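Local coordinates for protein homoserine kinase (PDB 4P52) that probably catalyses the ATP-dependent phosphorylation of L-homoserine to O-phospho-L-homoserine, as a member of the GHMP kinase family, at residues F47-P52 / L193-I198. Sequence-based numbering, arbitrary orientation.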
ATOM      1  N   PHE A  47       8.930 -12.087  -2.429  1.00 19.40           N
ATOM      2  CA  PHE A  47       9.152 -13.050  -1.360  1.00 19.60           C
ATOM      3  C   PHE A  47       9.938 -14.240  -1.869  1.00 19.45           C
ATOM      4  O   PHE A  47       9.920 -14.530  -3.068  1.00 18.87           O
ATOM      5  CB  PHE A  47       7.824 -13.473  -0.716  1.00 19.73           C
ATOM      6  CG  PHE A  47       6.930 -14.276  -1.614  1.00 19.33           C
ATOM      7  CD1 PHE A  47       7.118 -15.657  -1.753  1.00 18.40           C
ATOM      8  CD2 PHE A  47       5.868 -13.660  -2.303  1.00 19.80           C
ATOM      9  CE1 PHE A  47       6.278 -16.410  -2.555  1.00 18.42           C
ATOM     10  CE2 PHE A  47       5.013 -14.405  -3.121  1.00 19.18           C
ATOM     11  CZ  PHE A  47       5.229 -15.787  -3.243  1.00 19.51           C
ATOM     12  N   ALA A  48      10.639 -14.920  -0.958  1.00 20.03           N
ATOM     13  CA  ALA A  48      11.519 -16.035  -1.336  1.00 18.56           C
ATOM     14  C   ALA A  48      10.787 -17.341  -1.219  1.00 19.41           C
ATOM     15  O   ALA A  48       9.909 -17.506  -0.371  1.00 19.85           O
ATOM     16  CB  ALA A  48      12.752 -16.042  -0.471  1.00 17.80           C
ATOM     17  N   VAL A  49      11.131 -18.291  -2.074  1.00 20.37           N
ATOM     18  CA  VAL A  49      10.543 -19.612  -1.920  1.00 21.26           C
ATOM     19  C   VAL A  49      11.644 -20.600  -1.629  1.00 21.34           C
ATOM     20  O   VAL A  49      12.794 -20.196  -1.596  1.00 20.50           O
ATOM     21  CB  VAL A  49       9.688 -20.023  -3.134  1.00 21.19           C
ATOM     22  CG1 VAL A  49       8.418 -19.188  -3.151  1.00 21.14           C
ATOM     23  CG2 VAL A  49      10.481 -19.897  -4.428  1.00 20.65           C
ATOM     24  N   ASP A  50      11.286 -21.864  -1.381  1.00 23.34           N
ATOM     25  CA  ASP A  50      12.271 -22.898  -1.018  1.00 25.90           C
ATOM     26  C   ASP A  50      13.087 -23.354  -2.226  1.00 25.92           C
ATOM     27  O   ASP A  50      14.285 -23.615  -2.081  1.00 26.88           O
ATOM     28  CB  ASP A  50      11.596 -24.137  -0.424  1.00 29.88           C
ATOM     29  CG  ASP A  50      10.974 -23.896   0.957  1.00 38.11           C
ATOM     30  OD1 ASP A  50      11.207 -22.832   1.602  1.00 38.35           O
ATOM     31  OD2 ASP A  50      10.228 -24.813   1.405  1.00 44.47           O
ATOM     32  N   ASN A  51      12.425 -23.466  -3.394  1.00 24.60           N
ATOM     33  CA  ASN A  51      12.996 -24.020  -4.623  1.00 25.01           C
ATOM     34  C   ASN A  51      12.335 -23.374  -5.815  1.00 26.05           C
ATOM     35  O   ASN A  51      11.181 -22.997  -5.738  1.00 26.72           O
ATOM     36  CB  ASN A  51      12.720 -25.512  -4.735  1.00 26.09           C
ATOM     37  CG  ASN A  51      13.377 -26.301  -3.638  1.00 27.89           C
ATOM     38  OD1 ASN A  51      14.592 -26.564  -3.695  1.00 30.03           O
ATOM     39  ND2 ASN A  51      12.601 -26.656  -2.613  1.00 25.50           N
ATOM     40  N   PRO A  52      13.067 -23.252  -6.930  1.00 25.25           N
ATOM     41  CA  PRO A  52      14.461 -23.666  -6.995  1.00 25.25           C
ATOM     42  C   PRO A  52      15.408 -22.538  -6.529  1.00 25.94           C
ATOM     43  O   PRO A  52      15.014 -21.712  -5.696  1.00 25.71           O
ATOM     44  CB  PRO A  52      14.636 -24.034  -8.471  1.00 25.48           C
ATOM     45  CG  PRO A  52      13.691 -23.131  -9.193  1.00 25.07           C
ATOM     46  CD  PRO A  52      12.547 -22.824  -8.238  1.00 24.88           C
ATOM     47  N   LEU A 193       0.467 -19.851   4.765  1.00 36.17           N
ATOM     48  CA  LEU A 193       0.335 -19.309   3.428  1.00 33.16           C
ATOM     49  C   LEU A 193       1.307 -20.023   2.477  1.00 31.86           C
ATOM     50  O   LEU A 193       2.524 -20.053   2.714  1.00 31.74           O
ATOM     51  CB  LEU A 193       0.571 -17.793   3.446  1.00 30.58           C
ATOM     52  CG  LEU A 193       0.464 -17.183   2.067  1.00 28.77           C
ATOM     53  CD1 LEU A 193      -1.002 -16.974   1.726  1.00 29.10           C
ATOM     54  CD2 LEU A 193       1.246 -15.891   2.002  1.00 27.84           C
ATOM     55  N   TYR A 194       0.765 -20.601   1.410  1.00 29.50           N
ATOM     56  CA  TYR A 194       1.573 -21.381   0.476  1.00 28.39           C
ATOM     57  C   TYR A 194       1.582 -20.725  -0.878  1.00 28.37           C
ATOM     58  O   TYR A 194       0.605 -20.069  -1.286  1.00 28.49           O
ATOM     59  CB  TYR A 194       1.002 -22.773   0.320  1.00 29.16           C
ATOM     60  CG  TYR A 194       1.324 -23.679   1.462  1.00 28.90           C
ATOM     61  CD1 TYR A 194       0.615 -23.589   2.657  1.00 28.70           C
ATOM     62  CD2 TYR A 194       2.343 -24.646   1.342  1.00 28.28           C
ATOM     63  CE1 TYR A 194       0.902 -24.425   3.703  1.00 29.53           C
ATOM     64  CE2 TYR A 194       2.647 -25.488   2.394  1.00 28.85           C
ATOM     65  CZ  TYR A 194       1.918 -25.358   3.566  1.00 30.72           C
ATOM     66  OH  TYR A 194       2.200 -26.163   4.621  1.00 35.68           O
ATOM     67  N   ALA A 195       2.709 -20.893  -1.555  1.00 27.36           N
ATOM     68  CA  ALA A 195       2.902 -20.418  -2.909  1.00 24.95           C
ATOM     69  C   ALA A 195       3.125 -21.630  -3.828  1.00 25.92           C
ATOM     70  O   ALA A 195       3.973 -22.509  -3.538  1.00 26.11           O
ATOM     71  CB  ALA A 195       4.098 -19.516  -2.949  1.00 22.77           C
ATOM     72  N   THR A 196       2.335 -21.704  -4.900  1.00 24.30           N
ATOM     73  CA  THR A 196       2.569 -22.674  -5.934  1.00 23.80           C
ATOM     74  C   THR A 196       3.149 -21.903  -7.091  1.00 23.99           C
ATOM     75  O   THR A 196       2.527 -20.949  -7.556  1.00 24.15           O
ATOM     76  CB  THR A 196       1.280 -23.387  -6.370  1.00 24.16           C
ATOM     77  OG1 THR A 196       0.638 -23.957  -5.223  1.00 24.80           O
ATOM     78  CG2 THR A 196       1.615 -24.509  -7.340  1.00 23.77           C
ATOM     79  N   ILE A 197       4.350 -22.299  -7.522  1.00 24.56           N
ATOM     80  CA  ILE A 197       5.016 -21.745  -8.703  1.00 24.83           C
ATOM     81  C   ILE A 197       4.957 -22.769  -9.840  1.00 25.85           C
ATOM     82  O   ILE A 197       5.293 -23.948  -9.645  1.00 27.63           O
ATOM     83  CB  ILE A 197       6.535 -21.481  -8.486  1.00 26.10           C
ATOM     84  CG1 ILE A 197       6.844 -20.582  -7.291  1.00 25.86           C
ATOM     85  CG2 ILE A 197       7.141 -20.819  -9.709  1.00 28.21           C
ATOM     86  CD1 ILE A 197       5.864 -19.472  -7.102  1.00 26.22           C
ATOM     87  N   ILE A 198       4.530 -22.323 -11.017  1.00 23.78           N
ATOM     88  CA  ILE A 198       4.667 -23.119 -12.221  1.00 23.23           C
ATOM     89  C   ILE A 198       5.558 -22.392 -13.235  1.00 24.02           C
ATOM     90  O   ILE A 198       5.343 -21.197 -13.558  1.00 23.76           O
ATOM     91  CB  ILE A 198       3.311 -23.549 -12.829  1.00 22.00           C
ATOM     92  CG1 ILE A 198       3.546 -24.530 -13.981  1.00 21.96           C
ATOM     93  CG2 ILE A 198       2.434 -22.364 -13.232  1.00 20.08           C
ATOM     94  CD1 ILE A 198       2.372 -25.470 -14.185  1.00 22.60           C
TER
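Phe47 and Val49 meet Ala195 where the two beta sheets of the GHMP kinase fold pack against each other. Strand 45-49 belongs to the mixed sheet, and strand 194-200 is an inner strand of the four-stranded antiparallel sheet. The methyl CB of Ala195 is the point on which both side chains converge. The Phe47 ring comes with its outer end: CE1 lies 3.8 Å from Ala195 CB and CZ 3.9 Å from the same atom. The methyl sits obliquely to the ring. Phe47 CG stands between its own backbone N and carbonyl carbon (chi1 68°), which turns the ring toward the second sheet. Val49 adds one branch, with CG1 4.3 Å from Ala195 CB. Phe47 and Val49 are two residues apart on the strand, so both point to the same face, while Ala48 between them turns its methyl elsewhere. Val49 CA and Ala195 CA are 7.7 Å apart, consistent with the small Ala195 side chain between the strands. The CB of Ile197 also points toward segment 47-52, but Ile197 CG1 stays 4.6 Å from Val49 CG1, a looser approach.

Around this point, Ala195 also touches Leu291 of strand 288-292, and Val49 touches Ser321 of strand 316-322. On the other face of strand 194-200, Tyr194 and Thr196 pack on helix 295-310, where Thr196 OG1 hydrogen-bonds Ala298 O. After Val49 the chain turns a corner at Asp50 and Asn51, and a cis peptide bond leads into Pro52.

The three touching residues are buried, and the link between them is wholly apolar. The two sheets are therefore joined here by van der Waals packing of the outer end of a phenylalanine ring and a valine branch on one methyl, with no polar bond between the segments.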